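Tapirin (Caldicellulosiruptor hydrothermalis, PDB 6N2C) probably binds cellulose through its beta-helical C-terminal domain, attaching an extremely thermophilic bacterium to plant biomass, and carries a bound zinc ion. Local coordinates at residues I259-G263 against N264-L268; A451-E454 against E455-N459; K458-P462 against T463-R467; M555-P558 against L559-Y562. All coordinates share one frame; numbering follows the deposited sequence. Where two conformers were deposited one is given.

Interaction 1: residues I259-G263 against N264-L268; sequences ITFNG and NNNRL
Asn266 and Asn262 are tied across the turn by a side-chain-to-backbone hydrogen bond: Asn266 ND2 donates to Asn262 O at 3.0 Å, nearly straight (164°). The acceptor lies in the amide plane of Asn266, but the donor stands well above the carbonyl plane of Asn262. The other end of the same amide is also held, because Asn266 OD1 accepts from the backbone N of Asn245; together the two bonds fix the amide's rotation. At the apex a water bridges the two sides, giving a proton to Gly263 O at 2.6 Å and accepting from Asn265 ND2 at 3.0 Å. Gly263 has backbone angles at which a CB would collide with the preceding carbonyl oxygen. The apolar contacts lie inside. Phe261 has CG anti to its carbonyl carbon (chi1 -72°), which brings CD2 within 3.6 Å of Asn266 CB, an atom in the plane of the ring at its edge. Farther in, Phe261 CZ meets Leu268 CB at 4.1 Å, the two side chains crossing at about a right angle. Ile259 CD1 only just reaches Leu268 CD2, at 4.5 Å. Outside the turn, Phe261 stacks on Phe241 and Asn266 N binds Asp286. Such a short loop between strands 259-260 and 267-270, with an inward asparagine and stacked phenylalanines, is characteristic of a parallel beta-helix.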
loop_
_atom_site.group_PDB
_atom_site.type_symbol
_atom_site.label_atom_id
_atom_site.label_comp_id
_atom_site.label_asym_id
_atom_site.label_seq_id
_atom_site.Cartn_x
_atom_site.Cartn_y
_atom_site.Cartn_z
ATOM N N ILE A 259 2.177 -6.285 -0.779
ATOM C CA ILE A 259 3.088 -5.245 -1.248
ATOM C C ILE A 259 4.489 -5.703 -0.842
ATOM O O ILE A 259 4.769 -5.831 0.360
ATOM C CB ILE A 259 2.786 -3.891 -0.647
ATOM C CG1 ILE A 259 1.252 -3.510 -0.864
ATOM C CG2 ILE A 259 3.748 -2.843 -1.165
ATOM C CD1 ILE A 259 0.869 -2.156 -0.268
ATOM N N THR A 260 5.342 -5.918 -1.832
ATOM C CA THR A 260 6.644 -6.589 -1.586
ATOM C C THR A 260 7.750 -5.637 -1.946
ATOM O O THR A 260 7.847 -5.243 -3.093
ATOM C CB THR A 260 6.762 -7.913 -2.304
ATOM O OG1 THR A 260 5.610 -8.733 -2.110
ATOM C CG2 THR A 260 8.028 -8.643 -1.881
ATOM N N PHE A 261 8.546 -5.254 -0.946
ATOM C CA PHE A 261 9.686 -4.387 -1.091
ATOM C C PHE A 261 10.879 -5.270 -1.441
ATOM O O PHE A 261 11.045 -6.340 -0.848
ATOM C CB PHE A 261 9.938 -3.619 0.184
ATOM C CG PHE A 261 8.948 -2.537 0.476
ATOM C CD1 PHE A 261 7.696 -2.814 1.028
ATOM C CD2 PHE A 261 9.224 -1.216 0.148
ATOM C CE1 PHE A 261 6.774 -1.767 1.245
ATOM C CE2 PHE A 261 8.322 -0.165 0.380
ATOM C CZ PHE A 261 7.086 -0.460 0.939
ATOM N N ASN A 262 11.661 -4.842 -2.399
ATOM C CA ASN A 262 12.953 -5.453 -2.782
ATOM C C ASN A 262 13.929 -4.355 -3.045
ATOM O O ASN A 262 13.566 -3.306 -3.519
ATOM C CB ASN A 262 12.857 -6.233 -4.088
ATOM C CG ASN A 262 11.883 -7.353 -4.007
ATOM O OD1 ASN A 262 12.169 -8.373 -3.372
ATOM N ND2 ASN A 262 10.630 -7.126 -4.526
ATOM N N GLY A 263 15.232 -4.639 -2.796
ATOM C CA GLY A 263 16.299 -3.835 -3.341
ATOM C C GLY A 263 16.742 -2.691 -2.435
ATOM O O GLY A 263 17.731 -1.983 -2.693
ATOM N N ASN A 264 16.007 -2.505 -1.331
ATOM C CA ASN A 264 16.211 -1.515 -0.377
ATOM C C ASN A 264 15.981 -0.082 -0.883
ATOM O O ASN A 264 15.846 0.171 -2.094
ATOM C CB ASN A 264 17.656 -1.578 0.238
ATOM C CG ASN A 264 17.936 -2.865 1.075
ATOM O OD1 ASN A 264 17.137 -3.825 1.213
ATOM N ND2 ASN A 264 19.045 -2.831 1.663
ATOM N N ASN A 265 16.018 0.835 0.055
ATOM C CA ASN A 265 15.959 2.264 -0.169
ATOM C C ASN A 265 14.607 2.746 -0.842
ATOM O O ASN A 265 14.598 3.793 -1.434
ATOM C CB ASN A 265 17.108 2.734 -1.016
ATOM C CG ASN A 265 18.450 2.555 -0.302
ATOM O OD1 ASN A 265 18.617 3.109 0.750
ATOM N ND2 ASN A 265 19.358 1.764 -0.881
ATOM N N ASN A 266 13.539 2.001 -0.638
ATOM C CA ASN A 266 12.240 2.376 -1.224
ATOM C C ASN A 266 11.506 3.219 -0.219
ATOM O O ASN A 266 11.711 3.092 1.010
ATOM C CB ASN A 266 11.467 1.145 -1.500
ATOM C CG ASN A 266 12.158 0.188 -2.466
ATOM O OD1 ASN A 266 12.239 0.451 -3.662
ATOM N ND2 ASN A 266 12.619 -0.931 -1.954
ATOM N N ARG A 267 10.494 3.986 -0.726
ATOM C CA ARG A 267 9.667 4.794 0.145
ATOM C C ARG A 267 8.235 4.733 -0.413
ATOM O O ARG A 267 8.064 4.863 -1.631
ATOM C CB ARG A 267 10.140 6.225 0.132
ATOM C CG ARG A 267 9.373 7.119 1.101
ATOM C CD ARG A 267 9.988 8.553 1.233
ATOM N NE ARG A 267 9.305 9.369 2.217
ATOM C CZ ARG A 267 8.224 10.151 2.017
ATOM N NH1 ARG A 267 7.629 10.333 0.816
ATOM N NH2 ARG A 267 7.710 10.805 3.076
ATOM N N LEU A 268 7.310 4.490 0.474
ATOM C CA LEU A 268 5.854 4.516 0.148
ATOM C C LEU A 268 5.217 5.497 1.083
ATOM O O LEU A 268 5.165 5.262 2.294
ATOM C CB LEU A 268 5.265 3.143 0.370
ATOM C CG LEU A 268 3.776 2.903 0.060
ATOM C CD1 LEU A 268 3.449 3.467 -1.294
ATOM C CD2 LEU A 268 3.473 1.435 0.167
HETATM O O HOH W 1 18.540 0.433 -3.416
#

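Interaction 2: residues A451-E454 against E455-N459; sequences AIIE and EIKKN
Glu455 OE1 is gripped twice. A water donates to it at 2.6 Å and also to Glu454 OE1 at 2.8 Å, so this one molecule bridges two neighbouring carboxylates; Glu454 OE1 is also hydrogen-bonded to Tyr172 OH. Three residues on, Lys458 NZ, in one of its two conformers, forms a salt bridge with Glu455 OE1 at 3.0 Å, on the syn side and close to the carboxylate plane. The carboxylate oxygens Glu454 OE1 and Glu455 OE1 stay 5.0 Å apart, and the lysine probably eases their mutual repulsion. With CG opposite its carbonyl carbon (chi1 -61°), Glu455 lays CG against Ala451 O, and a bend at chi2 turns the carboxylate onward. With an alanine here, the Lys458 ammonium would probably lose its charge partner and the water bridge to Glu454 one of its two ends. The backbone beneath is helical: Glu455 N, Ile456 N and Lys457 N donate to the carbonyls of Ala451, Ile452 and Ile453, whereas both bonds to Glu454 O, from Lys457 N and Lys458 N, are weak. Two pairs four residues apart meet at a slant. Ile452 CG1 meets Ile456 CD1 at 4.1 Å, and Ile453 CG2 touches the aliphatic CD of Lys457 at 3.6 Å; a turn at chi3 (77°) then leads the lysine on to a salt bridge with Asp277. Helix 451-457 thus lies against the beta-helix, Ile452 on Leu252 of strand 252-255 and on Trp176 and Phe181 of loops, Ile453 on Tyr254 of that strand and on Leu273 and Phe275 of strand 273-276.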
loop_
_atom_site.group_PDB
_atom_site.type_symbol
_atom_site.label_atom_id
_atom_site.label_comp_id
_atom_site.label_asym_id
_atom_site.label_seq_id
_atom_site.Cartn_x
_atom_site.Cartn_y
_atom_site.Cartn_z
ATOM N N ALA A 451 -15.928 1.803 2.825
ATOM C CA ALA A 451 -16.869 1.534 1.759
ATOM C C ALA A 451 -16.204 1.490 0.417
ATOM O O ALA A 451 -16.518 0.608 -0.359
ATOM C CB ALA A 451 -17.982 2.580 1.724
ATOM N N ILE A 452 -15.239 2.350 0.218
ATOM C CA ILE A 452 -14.502 2.352 -1.049
ATOM C C ILE A 452 -13.835 1.008 -1.310
ATOM O O ILE A 452 -13.816 0.526 -2.460
ATOM C CB ILE A 452 -13.540 3.543 -1.183
ATOM C CG1 ILE A 452 -13.048 3.776 -2.573
ATOM C CG2 ILE A 452 -12.325 3.346 -0.279
ATOM C CD1 ILE A 452 -14.091 4.060 -3.603
ATOM N N ILE A 453 -13.276 0.362 -0.273
ATOM C CA ILE A 453 -12.650 -0.933 -0.447
ATOM C C ILE A 453 -13.662 -2.027 -0.721
ATOM O O ILE A 453 -13.443 -2.890 -1.585
ATOM C CB ILE A 453 -11.795 -1.325 0.820
ATOM C CG1 ILE A 453 -10.706 -0.287 1.067
ATOM C CG2 ILE A 453 -11.317 -2.783 0.734
ATOM C CD1 ILE A 453 -9.608 -0.177 0.027
ATOM N N GLU A 454 -14.811 -1.988 -0.027
ATOM C CA GLU A 454 -15.894 -2.888 -0.296
ATOM C C GLU A 454 -16.283 -2.841 -1.757
ATOM O O GLU A 454 -16.422 -3.935 -2.401
ATOM C CB GLU A 454 -17.114 -2.597 0.559
ATOM C CG GLU A 454 -16.915 -2.949 1.989
ATOM C CD GLU A 454 -18.094 -2.506 2.896
ATOM O OE1 GLU A 454 -19.166 -2.036 2.363
ATOM O OE2 GLU A 454 -17.862 -2.536 4.148
ATOM N N GLU A 455 -16.387 -1.640 -2.276
ATOM C CA GLU A 455 -16.857 -1.482 -3.690
ATOM C C GLU A 455 -15.792 -1.942 -4.669
ATOM O O GLU A 455 -16.089 -2.632 -5.644
ATOM C CB GLU A 455 -17.285 -0.057 -3.982
ATOM C CG GLU A 455 -18.427 0.444 -3.130
ATOM C CD GLU A 455 -19.708 -0.420 -3.379
ATOM O OE1 GLU A 455 -20.297 -0.956 -2.392
ATOM O OE2 GLU A 455 -19.950 -0.680 -4.563
ATOM N N ILE A 456 -14.521 -1.635 -4.407
ATOM C CA ILE A 456 -13.438 -2.107 -5.295
ATOM C C ILE A 456 -13.377 -3.623 -5.369
ATOM O O ILE A 456 -13.028 -4.230 -6.384
ATOM C CB ILE A 456 -12.127 -1.494 -4.811
ATOM C CG1 ILE A 456 -12.079 -0.045 -5.320
ATOM C CG2 ILE A 456 -10.906 -2.281 -5.275
ATOM C CD1 ILE A 456 -11.039 0.699 -4.459
ATOM N N LYS A 457 -13.672 -4.284 -4.242
ATOM C CA LYS A 457 -13.556 -5.703 -4.192
ATOM C C LYS A 457 -14.728 -6.427 -4.784
ATOM O O LYS A 457 -14.612 -7.642 -5.011
ATOM C CB LYS A 457 -13.346 -6.144 -2.716
ATOM C CG LYS A 457 -11.934 -5.834 -2.234
ATOM C CD LYS A 457 -11.655 -6.075 -0.710
ATOM C CE LYS A 457 -11.465 -7.515 -0.373
ATOM N NZ LYS A 457 -11.137 -7.734 1.091
ATOM N N LYS A 458 -15.840 -5.738 -5.002
ATOM C CA LYS A 458 -17.024 -6.361 -5.607
ATOM C C LYS A 458 -16.741 -6.669 -7.051
ATOM O O LYS A 458 -15.937 -5.983 -7.706
ATOM C CB LYS A 458 -18.276 -5.471 -5.532
ATOM C CG LYS A 458 -18.959 -5.433 -4.194
ATOM C CD LYS A 458 -20.137 -4.453 -4.183
ATOM C CE LYS A 458 -20.480 -4.123 -2.734
ATOM N NZ LYS A 458 -21.823 -3.529 -2.583
ATOM N N ASN A 459 -17.463 -7.666 -7.566
ATOM C CA ASN A 459 -17.258 -8.140 -8.925
ATOM C C ASN A 459 -17.734 -7.099 -9.972
ATOM O O ASN A 459 -17.440 -7.233 -11.133
ATOM C CB ASN A 459 -17.982 -9.478 -9.155
ATOM C CG ASN A 459 -17.636 -10.529 -8.113
ATOM O OD1 ASN A 459 -16.481 -10.720 -7.787
ATOM N ND2 ASN A 459 -18.664 -11.237 -7.603
HETATM O O HOH W 2 -19.808 -0.501 0.150
#

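Interaction 3: residues K458-P462 against T463-R467; sequences KNTFP and TNWIR. With GOL (glycerol), chain E.
A type I beta turn from Lys458 to Phe461, a cis peptide before Pro462 and two backbone bonds between residues four apart fold this loop upon itself. Asn464 N donates almost straight (172°) to Thr460 O at 3.0 Å, in the carbonyl plane. Pro462 O takes two donors from opposite faces of its plane, Trp465 N at 3.0 Å and Ile466 N at 3.1 Å. Arg467 reaches back to clamp the loop, NE bonding to Thr463 O and NH2 to Asn464 O. Among the side chains, Thr460 CG2 rests against Asn464 OD1 at 3.4 Å, the two crossing at a slant. Phe461 and Trp465 cross at about a right angle, with Trp465 CZ3 at the edge of the phenyl ring, 3.9 Å from Phe461 CD1. Pro462 CB sits over the centre of that same ring and also meets Ile466 CG2 at 3.8 Å. Glycerol, probably from the crystallisation liquor, fills the notch of the turn: its O1 donates to Asn459 O and accepts from Thr463 N at 3.0 Å, and its O2 donates to Phe461 O at 2.7 Å. The loop, which follows helix 451-457, lies against strand 186-190 of the beta-helix: Phe461 and Ile466 press on its Tyr186 and Phe189, while Trp465 meets Phe181 and Phe183 and hydrogen-bonds through NE1 to Glu572.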
loop_
_atom_site.group_PDB
_atom_site.type_symbol
_atom_site.label_atom_id
_atom_site.label_comp_id
_atom_site.label_asym_id
_atom_site.label_seq_id
_atom_site.Cartn_x
_atom_site.Cartn_y
_atom_site.Cartn_z
ATOM N N LYS A 458 -15.840 -5.738 -5.002
ATOM C CA LYS A 458 -17.024 -6.361 -5.607
ATOM C C LYS A 458 -16.741 -6.669 -7.051
ATOM O O LYS A 458 -15.937 -5.983 -7.706
ATOM C CB LYS A 458 -18.276 -5.471 -5.532
ATOM C CG LYS A 458 -18.959 -5.433 -4.194
ATOM C CD LYS A 458 -20.137 -4.453 -4.183
ATOM C CE LYS A 458 -20.480 -4.123 -2.734
ATOM N NZ LYS A 458 -21.823 -3.529 -2.583
ATOM N N ASN A 459 -17.463 -7.666 -7.566
ATOM C CA ASN A 459 -17.258 -8.140 -8.925
ATOM C C ASN A 459 -17.734 -7.099 -9.972
ATOM O O ASN A 459 -17.440 -7.233 -11.133
ATOM C CB ASN A 459 -17.982 -9.478 -9.155
ATOM C CG ASN A 459 -17.636 -10.529 -8.113
ATOM O OD1 ASN A 459 -16.481 -10.720 -7.787
ATOM N ND2 ASN A 459 -18.664 -11.237 -7.603
ATOM N N THR A 460 -18.479 -6.089 -9.561
ATOM C CA THR A 460 -18.798 -4.986 -10.405
ATOM C C THR A 460 -17.574 -4.137 -10.774
ATOM O O THR A 460 -17.621 -3.410 -11.762
ATOM C CB THR A 460 -19.857 -4.068 -9.755
ATOM O OG1 THR A 460 -19.513 -3.778 -8.390
ATOM C CG2 THR A 460 -21.231 -4.713 -9.759
ATOM N N PHE A 461 -16.483 -4.211 -9.997
ATOM C CA PHE A 461 -15.362 -3.305 -10.314
ATOM C C PHE A 461 -14.259 -4.024 -10.994
ATOM O O PHE A 461 -13.737 -4.996 -10.451
ATOM C CB PHE A 461 -14.838 -2.650 -9.016
ATOM C CG PHE A 461 -13.794 -1.621 -9.281
ATOM C CD1 PHE A 461 -14.143 -0.295 -9.588
ATOM C CD2 PHE A 461 -12.438 -1.943 -9.210
ATOM C CE1 PHE A 461 -13.179 0.628 -9.866
ATOM C CE2 PHE A 461 -11.481 -0.968 -9.448
ATOM C CZ PHE A 461 -11.812 0.307 -9.782
ATOM N N PRO A 462 -13.805 -3.571 -12.148
ATOM C CA PRO A 462 -14.087 -2.281 -12.785
ATOM C C PRO A 462 -15.101 -2.360 -13.947
ATOM O O PRO A 462 -15.405 -1.338 -14.602
ATOM C CB PRO A 462 -12.715 -1.912 -13.279
ATOM C CG PRO A 462 -12.124 -3.219 -13.755
ATOM C CD PRO A 462 -12.581 -4.175 -12.678
ATOM N N THR A 463 -15.542 -3.581 -14.253
ATOM C CA THR A 463 -16.286 -3.723 -15.522
ATOM C C THR A 463 -17.672 -3.086 -15.619
ATOM O O THR A 463 -18.166 -2.981 -16.751
ATOM C CB THR A 463 -16.394 -5.214 -15.996
ATOM O OG1 THR A 463 -17.154 -5.941 -15.060
ATOM C CG2 THR A 463 -15.065 -5.830 -16.185
ATOM N N ASN A 464 -18.329 -2.663 -14.527
ATOM C CA ASN A 464 -19.477 -1.856 -14.663
ATOM C C ASN A 464 -19.194 -0.575 -15.426
ATOM O O ASN A 464 -20.079 -0.043 -16.096
ATOM C CB ASN A 464 -20.108 -1.478 -13.298
ATOM C CG ASN A 464 -21.114 -2.490 -12.818
ATOM O OD1 ASN A 464 -20.968 -3.713 -13.024
ATOM N ND2 ASN A 464 -22.111 -1.973 -11.982
ATOM N N TRP A 465 -17.957 -0.046 -15.335
ATOM C CA TRP A 465 -17.574 1.243 -15.869
ATOM C C TRP A 465 -16.550 1.266 -17.020
ATOM O O TRP A 465 -16.359 2.287 -17.722
ATOM C CB TRP A 465 -17.082 2.120 -14.657
ATOM C CG TRP A 465 -18.125 2.241 -13.623
ATOM C CD1 TRP A 465 -19.175 3.058 -13.635
ATOM C CD2 TRP A 465 -18.246 1.431 -12.411
ATOM N NE1 TRP A 465 -19.933 2.852 -12.496
ATOM C CE2 TRP A 465 -19.383 1.859 -11.739
ATOM C CE3 TRP A 465 -17.484 0.399 -11.854
ATOM C CZ2 TRP A 465 -19.791 1.308 -10.523
ATOM C CZ3 TRP A 465 -17.873 -0.182 -10.684
ATOM C CH2 TRP A 465 -19.050 0.256 -10.029
ATOM N N ILE A 466 -15.848 0.184 -17.232
ATOM C CA ILE A 466 -14.885 0.100 -18.289
ATOM C C ILE A 466 -14.968 -1.287 -18.884
ATOM O O ILE A 466 -14.754 -2.307 -18.220
ATOM C CB ILE A 466 -13.406 0.514 -17.907
ATOM C CG1 ILE A 466 -12.539 0.472 -19.124
ATOM C CG2 ILE A 466 -12.834 -0.301 -16.773
ATOM C CD1 ILE A 466 -11.159 1.075 -19.047
ATOM N N ARG A 467 -15.160 -1.340 -20.204
ATOM C CA ARG A 467 -15.557 -2.616 -20.882
ATOM C C ARG A 467 -14.747 -2.703 -22.152
ATOM O O ARG A 467 -15.270 -2.379 -23.258
ATOM C CB ARG A 467 -17.050 -2.607 -21.202
ATOM C CG ARG A 467 -17.841 -2.561 -19.925
ATOM C CD ARG A 467 -19.322 -2.602 -20.126
ATOM N NE ARG A 467 -19.996 -2.335 -18.908
ATOM C CZ ARG A 467 -21.311 -2.145 -18.808
ATOM N NH1 ARG A 467 -22.129 -2.401 -19.859
ATOM N NH2 ARG A 467 -21.826 -1.717 -17.658
HETATM C C1 GOL E . -14.351 -7.194 -13.394
HETATM O O1 GOL E . -15.410 -6.237 -12.939
HETATM C C2 GOL E . -13.606 -8.119 -12.425
HETATM O O2 GOL E . -13.699 -7.660 -11.060
HETATM C C3 GOL E . -12.092 -8.268 -12.754
HETATM O O3 GOL E . -11.392 -8.860 -11.619
#

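Interaction 4: residues M555-P558 against L559-Y562; sequences MPQP and LIDY
A hydrophobic staple closes the start of helix 557-565: Met555, just before the N-cap Pro556, folds onto Ile560, its CB 3.7 Å from Ile560 CG1. The methionine also lies across Leu559 at about a right angle, SD 3.8 Å from Leu559 CD2. Pro556 O accepts from Ile560 N at 3.0 Å and, weakly, from Leu559 N. In the first turn, Gln557 NE2 donates to Asp561 OD1, four residues on, at 2.7 Å (163°). The acceptor lies in the amide plane, but the amide comes from above the carboxylate plane. Gln557 gets there by setting CG opposite its backbone N (chi1 -169°) and bending at chi2 (63°); its OE1 accepts from Arg554. Trimming Ile560 to an alanine would remove CG1, CG2 and CD1 and is likely to break the staple, opening a gap beside Met555 CB. Tyr562 N bonds to Pro558 O at 3.0 Å, and the phenol hydroxyl reaches Glu473. On its inner side the helix covers two strands, Leu559 touching Ser485 and Val487 of strand 483-488 and, with Met555 and Pro556, Phe515 of strand 513-518.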
loop_
_atom_site.group_PDB
_atom_site.type_symbol
_atom_site.label_atom_id
_atom_site.label_comp_id
_atom_site.label_asym_id
_atom_site.label_seq_id
_atom_site.Cartn_x
_atom_site.Cartn_y
_atom_site.Cartn_z
ATOM N N MET A 555 -7.930 12.338 -21.697
ATOM C CA MET A 555 -8.227 12.069 -23.068
ATOM C C MET A 555 -8.958 13.259 -23.743
ATOM O O MET A 555 -9.841 13.870 -23.080
ATOM C CB MET A 555 -9.131 10.791 -23.197
ATOM C CG MET A 555 -8.341 9.475 -22.967
ATOM S SD MET A 555 -9.437 8.021 -23.233
ATOM C CE MET A 555 -10.363 7.984 -21.813
ATOM N N PRO A 556 -8.718 13.429 -25.036
ATOM C CA PRO A 556 -9.413 14.541 -25.708
ATOM C C PRO A 556 -10.952 14.217 -25.699
ATOM O O PRO A 556 -11.385 13.039 -25.799
ATOM C CB PRO A 556 -8.860 14.499 -27.102
ATOM C CG PRO A 556 -7.512 13.812 -26.966
ATOM C CD PRO A 556 -7.708 12.818 -25.904
ATOM N N GLN A 557 -11.736 15.283 -25.643
ATOM C CA GLN A 557 -13.168 15.093 -25.526
ATOM C C GLN A 557 -13.753 14.264 -26.660
ATOM O O GLN A 557 -14.650 13.499 -26.368
ATOM C CB GLN A 557 -13.892 16.448 -25.339
ATOM C CG GLN A 557 -15.363 16.268 -24.944
ATOM C CD GLN A 557 -15.508 15.577 -23.607
ATOM O OE1 GLN A 557 -14.933 15.983 -22.624
ATOM N NE2 GLN A 557 -16.337 14.589 -23.566
ATOM N N PRO A 558 -13.299 14.412 -27.899
ATOM C CA PRO A 558 -13.891 13.616 -28.992
ATOM C C PRO A 558 -13.586 12.111 -28.805
ATOM O O PRO A 558 -14.415 11.244 -29.151
ATOM C CB PRO A 558 -13.203 14.091 -30.238
ATOM C CG PRO A 558 -12.483 15.348 -29.850
ATOM C CD PRO A 558 -12.420 15.494 -28.413
ATOM N N LEU A 559 -12.479 11.843 -28.129
ATOM C CA LEU A 559 -12.150 10.402 -27.840
ATOM C C LEU A 559 -13.041 9.916 -26.723
ATOM O O LEU A 559 -13.560 8.809 -26.820
ATOM C CB LEU A 559 -10.642 10.226 -27.578
ATOM C CG LEU A 559 -10.139 8.819 -27.153
ATOM C CD1 LEU A 559 -10.369 7.925 -28.387
ATOM C CD2 LEU A 559 -8.671 8.928 -26.810
ATOM N N ILE A 560 -13.257 10.669 -25.636
ATOM C CA ILE A 560 -14.118 10.300 -24.581
ATOM C C ILE A 560 -15.559 10.083 -25.126
ATOM O O ILE A 560 -16.250 9.086 -24.856
ATOM C CB ILE A 560 -14.159 11.352 -23.496
ATOM C CG1 ILE A 560 -12.789 11.459 -22.773
ATOM C CG2 ILE A 560 -15.279 11.142 -22.497
ATOM C CD1 ILE A 560 -12.676 12.574 -21.844
ATOM N N ASP A 561 -16.004 11.033 -25.952
ATOM C CA ASP A 561 -17.350 10.926 -26.518
ATOM C C ASP A 561 -17.494 9.613 -27.337
ATOM O O ASP A 561 -18.523 8.942 -27.236
ATOM C CB ASP A 561 -17.642 12.082 -27.469
ATOM C CG ASP A 561 -17.756 13.429 -26.731
ATOM O OD1 ASP A 561 -17.834 13.519 -25.499
ATOM O OD2 ASP A 561 -17.770 14.348 -27.497
ATOM N N TYR A 562 -16.491 9.275 -28.117
ATOM C CA TYR A 562 -16.492 8.022 -28.855
ATOM C C TYR A 562 -16.562 6.812 -27.942
ATOM O O TYR A 562 -17.460 5.896 -28.099
ATOM C CB TYR A 562 -15.297 7.874 -29.761
ATOM C CG TYR A 562 -15.227 6.595 -30.528
ATOM C CD1 TYR A 562 -15.999 6.394 -31.686
ATOM C CD2 TYR A 562 -14.509 5.496 -30.048
ATOM C CE1 TYR A 562 -15.944 5.193 -32.367
ATOM C CE2 TYR A 562 -14.510 4.268 -30.676
ATOM C CZ TYR A 562 -15.173 4.132 -31.868
ATOM O OH TYR A 562 -15.177 2.952 -32.495
#

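Following the chain, interaction 1 comes first, closing a short loop between two strands in the middle coils of the beta-helix. Interaction 2, its centre about 26 Å from that of interaction 1, is a helical turn laid on the flank of the beta-helix, over strands 252-255 and 273-276. Interaction 3 continues directly from it: the two share Lys458 and Asn459, and Phe461 CB packs on the carbonyl oxygens of Glu455 and Ile456. That loop carries the chain toward strand 483-488. Interaction 4 comes last, opening helix 557-565 over strands 483-488 and 513-518, about 7 Å from interaction 3 at the nearest atoms. All four are local; interactions 2 and 3 overlap, the others follow in series, and none crosses another.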